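Lytic polysaccharide monooxygenase ([Kitasatospora] papulosa, PDB 6NDQ) probably cleaves glycosidic bonds of cellulose or a related crystalline polysaccharide by copper-dependent oxidation. Local coordinates at residues E127-W131 against S132-L136. Sequence-based numbering, arbitrary orientation.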
loop_
_atom_site.group_PDB
_atom_site.type_symbol
_atom_site.label_atom_id
_atom_site.label_comp_id
_atom_site.label_asym_id
_atom_site.label_seq_id
_atom_site.Cartn_x
_atom_site.Cartn_y
_atom_site.Cartn_z
ATOM N N GLU A 127 12.617 -3.170 10.095
ATOM C CA GLU A 127 12.384 -1.846 10.650
ATOM C C GLU A 127 10.935 -1.443 10.466
ATOM O O GLU A 127 10.295 -1.786 9.468
ATOM C CB GLU A 127 13.310 -0.820 9.982
ATOM C CG GLU A 127 14.785 -1.193 10.043
ATOM C CD GLU A 127 15.696 -0.146 9.415
ATOM O OE1 GLU A 127 15.776 0.969 9.975
ATOM O OE2 GLU A 127 16.317 -0.427 8.360
ATOM N N ALA A 128 10.428 -0.689 11.444
ATOM C CA ALA A 128 9.101 -0.129 11.356
ATOM C C ALA A 128 9.075 1.043 10.374
ATOM O O ALA A 128 10.024 1.825 10.281
ATOM C CB ALA A 128 8.638 0.322 12.737
ATOM N N LEU A 129 7.956 1.171 9.661
ATOM C CA LEU A 129 7.819 2.197 8.635
ATOM C C LEU A 129 7.460 3.527 9.281
ATOM O O LEU A 129 6.412 3.649 9.925
ATOM C CB LEU A 129 6.750 1.794 7.623
ATOM C CG LEU A 129 6.596 2.721 6.432
ATOM C CD1 LEU A 129 7.949 2.969 5.778
ATOM C CD2 LEU A 129 5.642 2.097 5.420
ATOM N N THR A 130 8.322 4.523 9.113
ATOM C CA THR A 130 8.026 5.856 9.607
ATOM C C THR A 130 8.120 6.861 8.471
ATOM O O THR A 130 8.692 6.592 7.419
ATOM C CB THR A 130 8.973 6.263 10.746
ATOM O OG1 THR A 130 10.263 6.577 10.209
ATOM C CG2 THR A 130 9.095 5.119 11.760
ATOM N N TRP A 131 7.523 8.031 8.684
ATOM C CA TRP A 131 7.532 9.049 7.644
ATOM C C TRP A 131 8.950 9.482 7.261
ATOM O O TRP A 131 9.219 9.724 6.084
ATOM C CB TRP A 131 6.704 10.253 8.090
ATOM C CG TRP A 131 5.218 10.015 8.018
ATOM C CD1 TRP A 131 4.409 9.590 9.031
ATOM C CD2 TRP A 131 4.374 10.165 6.869
ATOM N NE1 TRP A 131 3.112 9.480 8.589
ATOM C CE2 TRP A 131 3.061 9.832 7.267
ATOM C CE3 TRP A 131 4.599 10.554 5.543
ATOM C CZ2 TRP A 131 1.977 9.881 6.388
ATOM C CZ3 TRP A 131 3.517 10.601 4.671
ATOM C CH2 TRP A 131 2.229 10.264 5.093
ATOM N N SER A 132 9.866 9.599 8.233
ATOM C CA SER A 132 11.245 9.971 7.904
ATOM C C SER A 132 11.962 8.933 7.047
ATOM O O SER A 132 13.034 9.229 6.508
ATOM C CB SER A 132 12.055 10.220 9.187
ATOM O OG SER A 132 12.276 9.021 9.906
ATOM N N ASP A 133 11.412 7.733 6.901
ATOM C CA ASP A 133 12.010 6.743 6.019
ATOM C C ASP A 133 11.567 6.897 4.571
ATOM O O ASP A 133 12.132 6.237 3.691
ATOM C CB ASP A 133 11.665 5.333 6.499
ATOM C CG ASP A 133 12.063 5.089 7.941
ATOM O OD1 ASP A 133 13.231 5.344 8.292
ATOM O OD2 ASP A 133 11.203 4.643 8.736
ATOM N N LEU A 134 10.582 7.741 4.304
ATOM C CA LEU A 134 10.001 7.908 2.978
ATOM C C LEU A 134 10.590 9.111 2.251
ATOM O O LEU A 134 11.016 10.092 2.868
ATOM C CB LEU A 134 8.485 8.077 3.076
ATOM C CG LEU A 134 7.703 6.899 3.643
ATOM C CD1 LEU A 134 6.242 7.258 3.743
ATOM C CD2 LEU A 134 7.865 5.705 2.741
ATOM N N GLN A 135 10.592 9.010 0.921
ATOM C CA GLN A 135 10.986 10.055 -0.014
ATOM C C GLN A 135 9.887 10.154 -1.058
ATOM O O GLN A 135 9.489 9.137 -1.630
ATOM C CB GLN A 135 12.321 9.730 -0.705
ATOM C CG GLN A 135 13.516 9.698 0.239
ATOM C CD GLN A 135 14.822 9.298 -0.451
ATOM O OE1 GLN A 135 14.921 8.232 -1.075
ATOM N NE2 GLN A 135 15.836 10.154 -0.324
ATOM N N LEU A 136 9.385 11.364 -1.296
ATOM C CA LEU A 136 8.340 11.553 -2.300
ATOM C C LEU A 136 8.934 11.407 -3.692
ATOM O O LEU A 136 9.895 12.106 -4.029
ATOM C CB LEU A 136 7.693 12.929 -2.137
ATOM C CG LEU A 136 6.625 13.407 -3.141
ATOM C CD1 LEU A 136 5.281 12.798 -2.882
ATOM C CD2 LEU A 136 6.501 14.950 -3.181
#
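D133 reaches back to T130, showing how one carboxylate oxygen can tie a short turn to the loop entering it. OD2 of D133 accepts the T130 backbone N at 2.9 Å, on its anti side and near the carboxylate plane, and the T130 OG1 hydroxyl at 2.6 Å, from well above that plane. A chi1 of -55° sets CG beside the backbone N of D133, from where OD2 reaches T130. The T130 hydroxyl is also an acceptor, taking the S132 OG hydroxyl at 3.2 Å, which makes a short chain of hydrogen bonds from S132 OG through T130 OG1 to D133 OD2.

Two backbone bonds, D133 N to T130 O and L134 N to W131 O, each 3.0 Å long, wind the loop after strand 110-118 through a 3-10 turn into strand 134-139, its antiparallel partner. D133 thus closes the turn with both side chain and backbone N.

Apolar contacts are looser: L134 sends CD1 to W131 CE3 at 4.1 Å, obliquely to the ring, and CD2 to L129 CD1. The W131 indole bonds through NE1 to V64 O.

Were D133 replaced by an alanine, the T130 N-H and hydroxyl would probably lose their shared acceptor, leaving the turn less firmly closed. Two donors to OD2, with minor help from a weak R119 pair at OD1, probably favour an ionised carboxylate, mildly opposed by nearby E127.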